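Local structure of uncharacterized protein Rv1825/MT1873 (Mycobacterium tuberculosis, 3GMG) at residues 33-47 and 102-116. The protein is of unknown function; it belongs to the UPF0749 (DUF881) family and is probably membrane-associated, this chain being the C-terminal part of the longer protein. Residues are numbered along the deposited sequence; the frame is centred on the assembly and turned at random.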
ATOM      1  N   ALA A  33      -2.611 -18.604   4.077  1.00 14.73           N
ATOM      2  CA  ALA A  33      -4.023 -18.655   3.737  1.00 14.30           C
ATOM      3  C   ALA A  33      -4.267 -19.710   2.683  1.00 13.61           C
ATOM      4  O   ALA A  33      -3.370 -20.071   1.920  1.00 13.93           O
ATOM      5  CB  ALA A  33      -4.481 -17.315   3.226  1.00 14.49           C
ATOM      6  N   THR A  34      -5.489 -20.199   2.662  1.00 13.32           N
ATOM      7  CA  THR A  34      -5.937 -21.136   1.660  1.00 13.64           C
ATOM      8  C   THR A  34      -7.366 -20.809   1.229  1.00 13.11           C
ATOM      9  O   THR A  34      -8.153 -20.220   1.996  1.00 13.71           O
ATOM     10  CB  THR A  34      -5.831 -22.582   2.201  1.00 13.37           C
ATOM     11  OG1 THR A  34      -6.137 -23.503   1.165  1.00 14.35           O
ATOM     12  CG2 THR A  34      -6.762 -22.813   3.377  1.00 15.17           C
ATOM     13  N   GLY A  35      -7.705 -21.130  -0.000  1.00 12.77           N
ATOM     14  CA  GLY A  35      -9.033 -20.950  -0.529  1.00 12.52           C
ATOM     15  C   GLY A  35      -9.030 -21.125  -2.028  1.00 12.06           C
ATOM     16  O   GLY A  35      -7.978 -21.430  -2.620  1.00 12.14           O
ATOM     17  N   PRO A  36     -10.169 -20.943  -2.688  1.00 12.56           N
ATOM     18  CA  PRO A  36     -10.179 -21.020  -4.137  1.00 12.70           C
ATOM     19  C   PRO A  36      -9.348 -19.905  -4.733  1.00 12.04           C
ATOM     20  O   PRO A  36      -9.110 -18.900  -4.075  1.00 12.10           O
ATOM     21  CB  PRO A  36     -11.657 -20.832  -4.492  1.00 13.55           C
ATOM     22  CG  PRO A  36     -12.226 -20.146  -3.343  1.00 15.11           C
ATOM     23  CD  PRO A  36     -11.484 -20.567  -2.142  1.00 13.64           C
ATOM     24  N   GLY A  37      -8.885 -20.073  -5.951  1.00 11.90           N
ATOM     25  CA  GLY A  37      -8.157 -19.010  -6.571  1.00 12.31           C
ATOM     26  C   GLY A  37      -7.629 -19.399  -7.952  1.00 13.72           C
ATOM     27  O   GLY A  37      -8.184 -20.249  -8.654  1.00 11.33           O
ATOM     28  N   VAL A  38      -6.490 -18.814  -8.297  1.00 10.67           N
ATOM     29  CA  VAL A  38      -5.802 -19.127  -9.545  1.00 10.82           C
ATOM     30  C   VAL A  38      -4.313 -19.305  -9.311  1.00 10.28           C
ATOM     31  O   VAL A  38      -3.754 -18.793  -8.335  1.00 10.02           O
ATOM     32  CB  VAL A  38      -5.998 -18.059 -10.622  1.00 10.32           C
ATOM     33  CG1 VAL A  38      -7.471 -17.946 -10.986  1.00 12.12           C
ATOM     34  CG2 VAL A  38      -5.417 -16.682 -10.183  1.00 10.93           C
ATOM     35  N   MET A  39      -3.703 -20.094 -10.197  1.00 10.36           N
ATOM     36  CA  MET A  39      -2.258 -20.123 -10.383  1.00 10.48           C
ATOM     37  C   MET A  39      -1.972 -19.605 -11.776  1.00 10.16           C
ATOM     38  O   MET A  39      -2.530 -20.090 -12.772  1.00 11.46           O
ATOM     39  CB  MET A  39      -1.723 -21.534 -10.224  1.00 10.82           C
ATOM     40  CG  MET A  39      -0.214 -21.673 -10.440  1.00 11.31           C
ATOM     41  SD  MET A  39       0.535 -23.325 -10.061  1.00 10.19           S
ATOM     42  CE  MET A  39      -0.226 -24.227 -11.352  1.00 17.75           C
ATOM     43  N   ILE A  40      -1.092 -18.620 -11.838  1.00 10.55           N
ATOM     44  CA  ILE A  40      -0.700 -17.974 -13.068  1.00 11.17           C
ATOM     45  C   ILE A  40       0.751 -18.317 -13.317  1.00 11.79           C
ATOM     46  O   ILE A  40       1.594 -18.063 -12.464  1.00 12.81           O
ATOM     47  CB  ILE A  40      -0.820 -16.447 -12.950  1.00 12.11           C
ATOM     48  CG1 ILE A  40      -2.252 -16.063 -12.550  1.00 14.19           C
ATOM     49  CG2 ILE A  40      -0.385 -15.762 -14.260  1.00 13.26           C
ATOM     50  CD1 ILE A  40      -2.377 -14.725 -11.916  1.00 18.50           C
ATOM     51  N   THR A  41       1.033 -18.914 -14.466  1.00 11.99           N
ATOM     52  CA  THR A  41       2.410 -19.185 -14.881  1.00 13.08           C
ATOM     53  C   THR A  41       2.804 -18.196 -15.972  1.00 12.85           C
ATOM     54  O   THR A  41       2.043 -17.976 -16.915  1.00 12.81           O
ATOM     55  CB  THR A  41       2.548 -20.588 -15.411  1.00 13.92           C
ATOM     56  OG1 THR A  41       2.103 -21.512 -14.419  1.00 17.87           O
ATOM     57  CG2 THR A  41       3.993 -20.867 -15.783  1.00 15.66           C
ATOM     58  N   ILE A  42       3.977 -17.584 -15.828  1.00 13.07           N
ATOM     59  CA  ILE A  42       4.520 -16.691 -16.847  1.00 13.70           C
ATOM     60  C   ILE A  42       5.855 -17.259 -17.325  1.00 14.16           C
ATOM     61  O   ILE A  42       6.817 -17.340 -16.541  1.00 14.30           O
ATOM     62  CB  ILE A  42       4.741 -15.258 -16.318  1.00 13.80           C
ATOM     63  CG1 ILE A  42       3.397 -14.639 -15.932  1.00 16.28           C
ATOM     64  CG2 ILE A  42       5.397 -14.407 -17.411  1.00 14.65           C
ATOM     65  CD1 ILE A  42       3.476 -13.254 -15.331  1.00 17.54           C
ATOM     66  N   ASP A  43       5.875 -17.701 -18.575  1.00 15.98           N
ATOM     67  CA  ASP A  43       7.115 -18.103 -19.222  1.00 17.83           C
ATOM     68  C   ASP A  43       7.632 -16.902 -19.998  1.00 17.64           C
ATOM     69  O   ASP A  43       6.883 -16.267 -20.757  1.00 18.57           O
ATOM     70  CB  ASP A  43       6.885 -19.295 -20.146  1.00 18.99           C
ATOM     71  CG  ASP A  43       8.191 -19.972 -20.558  1.00 23.11           C
ATOM     72  OD1 ASP A  43       8.937 -20.454 -19.668  1.00 30.58           O
ATOM     73  OD2 ASP A  43       8.453 -20.045 -21.762  1.00 31.01           O
ATOM     74  N   ASP A  44       8.911 -16.594 -19.801  1.00 17.97           N
ATOM     75  CA  ASP A  44       9.533 -15.394 -20.359  1.00 18.13           C
ATOM     76  C   ASP A  44      10.883 -15.767 -20.975  1.00 18.77           C
ATOM     77  O   ASP A  44      11.933 -15.473 -20.394  1.00 19.13           O
ATOM     78  CB  ASP A  44       9.720 -14.355 -19.263  1.00 17.76           C
ATOM     79  CG  ASP A  44      10.239 -13.025 -19.780  1.00 16.91           C
ATOM     80  OD1 ASP A  44      10.134 -12.766 -21.000  1.00 17.83           O
ATOM     81  OD2 ASP A  44      10.737 -12.239 -18.963  1.00 16.97           O
ATOM     82  N   PRO A  45      10.842 -16.401 -22.152  1.00 19.72           N
ATOM     83  CA  PRO A  45      12.083 -16.912 -22.761  1.00 20.58           C
ATOM     84  C   PRO A  45      13.055 -15.865 -23.319  1.00 21.43           C
ATOM     85  O   PRO A  45      14.219 -16.212 -23.583  1.00 22.39           O
ATOM     86  CB  PRO A  45      11.554 -17.806 -23.875  1.00 20.82           C
ATOM     87  CG  PRO A  45      10.274 -17.173 -24.266  1.00 21.99           C
ATOM     88  CD  PRO A  45       9.664 -16.759 -22.961  1.00 19.33           C
ATOM     89  N   GLY A  46      12.626 -14.617 -23.493  1.00 21.36           N
ATOM     90  CA  GLY A  46      13.498 -13.569 -24.042  1.00 21.51           C
ATOM     91  C   GLY A  46      14.805 -13.385 -23.288  1.00 21.56           C
ATOM     92  O   GLY A  46      15.893 -13.597 -23.862  1.00 22.27           O
ATOM     93  N   PRO A  47      14.745 -12.955 -22.024  1.00 20.46           N
ATOM     94  CA  PRO A  47      13.566 -12.495 -21.281  1.00 20.18           C
ATOM     95  C   PRO A  47      13.217 -11.059 -21.644  1.00 20.29           C
ATOM     96  O   PRO A  47      14.100 -10.266 -22.006  1.00 20.45           O
ATOM     97  CB  PRO A  47      14.036 -12.560 -19.837  1.00 20.14           C
ATOM     98  CG  PRO A  47      15.511 -12.241 -19.942  1.00 21.44           C
ATOM     99  CD  PRO A  47      15.955 -12.904 -21.185  1.00 20.74           C
ATOM    100  N   PRO A 102      12.646 -15.836 -14.343  1.00 16.37           N
ATOM    101  CA  PRO A 102      11.554 -16.630 -14.914  1.00 16.36           C
ATOM    102  C   PRO A 102      11.925 -18.101 -15.136  1.00 16.38           C
ATOM    103  O   PRO A 102      13.130 -18.436 -15.238  1.00 17.40           O
ATOM    104  CB  PRO A 102      11.242 -15.929 -16.239  1.00 17.04           C
ATOM    105  CG  PRO A 102      12.536 -15.242 -16.585  1.00 16.21           C
ATOM    106  CD  PRO A 102      13.194 -14.860 -15.305  1.00 16.60           C
ATOM    107  N   PRO A 103      10.925 -18.989 -15.224  1.00 15.84           N
ATOM    108  CA  PRO A 103       9.489 -18.663 -15.207  1.00 14.85           C
ATOM    109  C   PRO A 103       8.976 -18.305 -13.820  1.00 14.33           C
ATOM    110  O   PRO A 103       9.566 -18.691 -12.817  1.00 13.90           O
ATOM    111  CB  PRO A 103       8.827 -19.943 -15.730  1.00 15.35           C
ATOM    112  CG  PRO A 103       9.786 -21.034 -15.388  1.00 16.08           C
ATOM    113  CD  PRO A 103      11.158 -20.422 -15.475  1.00 16.37           C
ATOM    114  N   TYR A 104       7.895 -17.531 -13.796  1.00 12.64           N
ATOM    115  CA  TYR A 104       7.271 -17.104 -12.550  1.00 12.06           C
ATOM    116  C   TYR A 104       5.943 -17.825 -12.346  1.00 12.13           C
ATOM    117  O   TYR A 104       5.272 -18.181 -13.312  1.00 12.62           O
ATOM    118  CB  TYR A 104       6.999 -15.590 -12.569  1.00 12.37           C
ATOM    119  CG  TYR A 104       8.181 -14.716 -12.992  1.00 12.24           C
ATOM    120  CD1 TYR A 104       8.168 -14.024 -14.194  1.00 14.12           C
ATOM    121  CD2 TYR A 104       9.277 -14.562 -12.166  1.00 14.60           C
ATOM    122  CE1 TYR A 104       9.241 -13.224 -14.575  1.00 14.82           C
ATOM    123  CE2 TYR A 104      10.346 -13.774 -12.531  1.00 15.63           C
ATOM    124  CZ  TYR A 104      10.333 -13.122 -13.725  1.00 15.59           C
ATOM    125  OH  TYR A 104      11.412 -12.317 -14.060  1.00 16.92           O
ATOM    126  N   SER A 105       5.564 -17.987 -11.085  1.00 12.49           N
ATOM    127  CA  SER A 105       4.246 -18.540 -10.720  1.00 13.88           C
ATOM    128  C   SER A 105       3.620 -17.578  -9.736  1.00 13.77           C
ATOM    129  O   SER A 105       4.247 -17.210  -8.746  1.00 16.14           O
ATOM    130  CB  SER A 105       4.415 -19.927 -10.075  1.00 14.78           C
ATOM    131  OG  SER A 105       3.178 -20.634  -9.998  1.00 20.06           O
ATOM    132  N   ILE A 106       2.397 -17.144 -10.014  1.00 11.81           N
ATOM    133  CA  ILE A 106       1.690 -16.249  -9.105  1.00 11.25           C
ATOM    134  C   ILE A 106       0.461 -16.973  -8.604  1.00 10.46           C
ATOM    135  O   ILE A 106      -0.332 -17.452  -9.404  1.00 11.99           O
ATOM    136  CB  ILE A 106       1.300 -14.911  -9.759  1.00 11.29           C
ATOM    137  CG1 ILE A 106       2.549 -14.208 -10.328  1.00 12.46           C
ATOM    138  CG2 ILE A 106       0.576 -14.019  -8.754  1.00 13.08           C
ATOM    139  CD1 ILE A 106       2.797 -14.483 -11.806  1.00 16.26           C
ATOM    140  N   LEU A 107       0.326 -17.057  -7.291  1.00 10.17           N
ATOM    141  CA  LEU A 107      -0.821 -17.703  -6.637  1.00 10.22           C
ATOM    142  C   LEU A 107      -1.695 -16.615  -6.064  1.00 10.54           C
ATOM    143  O   LEU A 107      -1.204 -15.690  -5.439  1.00 11.01           O
ATOM    144  CB  LEU A 107      -0.359 -18.613  -5.510  1.00 10.92           C
ATOM    145  CG  LEU A 107       0.683 -19.670  -5.868  1.00 13.14           C
ATOM    146  CD1 LEU A 107       1.215 -20.331  -4.617  1.00 15.33           C
ATOM    147  CD2 LEU A 107       0.038 -20.735  -6.745  1.00 15.92           C
ATOM    148  N   ALA A 108      -2.990 -16.696  -6.297  1.00  9.88           N
ATOM    149  CA  ALA A 108      -3.932 -15.704  -5.760  1.00  9.85           C
ATOM    150  C   ALA A 108      -5.200 -16.400  -5.297  1.00 10.30           C
ATOM    151  O   ALA A 108      -5.733 -17.257  -5.997  1.00 11.27           O
ATOM    152  CB  ALA A 108      -4.271 -14.681  -6.774  1.00 11.03           C
ATOM    153  N   ILE A 109      -5.663 -16.017  -4.120  1.00  9.86           N
ATOM    154  CA  ILE A 109      -6.890 -16.545  -3.528  1.00 10.72           C
ATOM    155  C   ILE A 109      -8.006 -15.548  -3.749  1.00 10.84           C
ATOM    156  O   ILE A 109      -7.855 -14.364  -3.431  1.00 11.65           O
ATOM    157  CB  ILE A 109      -6.708 -16.853  -2.045  1.00 10.53           C
ATOM    158  CG1 ILE A 109      -5.761 -18.054  -1.846  1.00 11.82           C
ATOM    159  CG2 ILE A 109      -8.064 -17.165  -1.371  1.00 12.12           C
ATOM    160  CD1 ILE A 109      -5.252 -18.241  -0.433  1.00 13.48           C
ATOM    161  N   GLY A 110      -9.102 -16.017  -4.317  1.00 11.25           N
ATOM    162  CA  GLY A 110     -10.259 -15.169  -4.661  1.00 11.98           C
ATOM    163  C   GLY A 110     -11.233 -15.951  -5.513  1.00 12.97           C
ATOM    164  O   GLY A 110     -11.072 -17.159  -5.670  1.00 11.92           O
ATOM    165  N   ASP A 111     -12.238 -15.292  -6.094  1.00 13.44           N
ATOM    166  CA  ASP A 111     -13.172 -15.981  -6.992  1.00 13.59           C
ATOM    167  C   ASP A 111     -12.445 -16.363  -8.287  1.00 13.05           C
ATOM    168  O   ASP A 111     -12.048 -15.489  -9.063  1.00 12.95           O
ATOM    169  CB  ASP A 111     -14.398 -15.118  -7.311  1.00 14.85           C
ATOM    170  CG  ASP A 111     -15.359 -15.827  -8.209  1.00 16.21           C
ATOM    171  OD1 ASP A 111     -15.848 -16.892  -7.783  1.00 18.92           O
ATOM    172  OD2 ASP A 111     -15.571 -15.364  -9.353  1.00 18.26           O
ATOM    173  N   PRO A 112     -12.274 -17.674  -8.540  1.00 12.55           N
ATOM    174  CA  PRO A 112     -11.425 -18.048  -9.693  1.00 12.57           C
ATOM    175  C   PRO A 112     -11.866 -17.496 -11.064  1.00 12.95           C
ATOM    176  O   PRO A 112     -11.035 -17.001 -11.815  1.00 12.73           O
ATOM    177  CB  PRO A 112     -11.412 -19.594  -9.634  1.00 13.29           C
ATOM    178  CG  PRO A 112     -11.691 -19.915  -8.265  1.00 13.47           C
ATOM    179  CD  PRO A 112     -12.676 -18.873  -7.788  1.00 13.06           C
ATOM    180  N   PRO A 113     -13.180 -17.517 -11.383  1.00 13.32           N
ATOM    181  CA  PRO A 113     -13.565 -16.924 -12.655  1.00 14.13           C
ATOM    182  C   PRO A 113     -13.300 -15.399 -12.760  1.00 14.19           C
ATOM    183  O   PRO A 113     -12.979 -14.906 -13.856  1.00 15.26           O
ATOM    184  CB  PRO A 113     -15.071 -17.238 -12.727  1.00 15.00           C
ATOM    185  CG  PRO A 113     -15.225 -18.447 -11.889  1.00 13.86           C
ATOM    186  CD  PRO A 113     -14.291 -18.264 -10.761  1.00 14.09           C
ATOM    187  N   THR A 114     -13.419 -14.669 -11.653  1.00 13.98           N
ATOM    188  CA  THR A 114     -13.177 -13.223 -11.666  1.00 14.18           C
ATOM    189  C   THR A 114     -11.689 -12.936 -11.837  1.00 12.87           C
ATOM    190  O   THR A 114     -11.307 -12.062 -12.611  1.00 13.04           O
ATOM    191  CB  THR A 114     -13.677 -12.543 -10.392  1.00 14.97           C
ATOM    192  OG1 THR A 114     -15.039 -12.939 -10.154  1.00 17.82           O
ATOM    193  CG2 THR A 114     -13.597 -11.035 -10.507  1.00 15.94           C
ATOM    194  N   LEU A 115     -10.860 -13.673 -11.089  1.00 12.15           N
ATOM    195  CA  LEU A 115      -9.406 -13.521 -11.226  1.00 11.65           C
ATOM    196  C   LEU A 115      -8.974 -13.875 -12.636  1.00 11.94           C
ATOM    197  O   LEU A 115      -8.166 -13.173 -13.211  1.00 11.92           O
ATOM    198  CB  LEU A 115      -8.683 -14.422 -10.211  1.00 11.10           C
ATOM    199  CG  LEU A 115      -8.950 -14.084  -8.740  1.00 12.32           C
ATOM    200  CD1 LEU A 115      -8.427 -15.175  -7.799  1.00 13.68           C
ATOM    201  CD2 LEU A 115      -8.370 -12.742  -8.352  1.00 15.60           C
ATOM    202  N   ALA A 116      -9.514 -14.946 -13.213  1.00 12.11           N
ATOM    203  CA  ALA A 116      -9.179 -15.307 -14.586  1.00 13.48           C
ATOM    204  C   ALA A 116      -9.630 -14.252 -15.579  1.00 13.99           C
ATOM    205  O   ALA A 116      -8.906 -13.925 -16.513  1.00 14.24           O
ATOM    206  CB  ALA A 116      -9.757 -16.666 -14.947  1.00 14.08           C
TER
HETATM  207  O   HOH W   1       3.391 -22.244 -12.233  1.00 25.93           O
HETATM  208  O   HOH W   2      11.428 -11.200 -16.476  1.00 16.79           O
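Ile40 and Ile106 sit side by side on one face, near the middle of two antiparallel neighbours in a five-stranded sheet, strands 37-43 and 104-109. Their backbones exchange a pair of hydrogen bonds, Ile106 N to Ile40 O being 2.7 Å, and Val38/Ala108 and Ile42/Tyr104 repeat the pattern. On this face the packing is tight and apolar: Ile42 CD1 meets Ile106 CD1 at 3.8 Å, Ile42 CB lies at the edge of the Tyr104 ring, and Leu61 of helix 51-63 covers Ile40, Ile106 and Leu115. Val38 CG1, anti to its carbonyl carbon (chi1 -62°), reaches Leu115 CB at 3.8 Å, helping pack helix 112-119 on the sheet. Across the corner at Pro36, Ile109 CD1 reaches back to Ala33 O, 3.5 Å away, while Gly110 N donates to Pro36 O (2.9 Å). Beyond the apolar face, a water in the Tyr104 ring plane accepts from its OH and donates to Asp44 OD2; Asp44 OD1 accepts from Gly48 N and OD2 from Val49 N. The other face is looser and wetter: Met39 CG lies beside Leu107 CD2, and a water links Thr41 OG1 (2.6 Å) with Ser105 OG. The chemistry implies a two-faced sheet, aliphatics and the Tyr104 ring packed under helices, one water-bridged hydroxyl pair on the reverse.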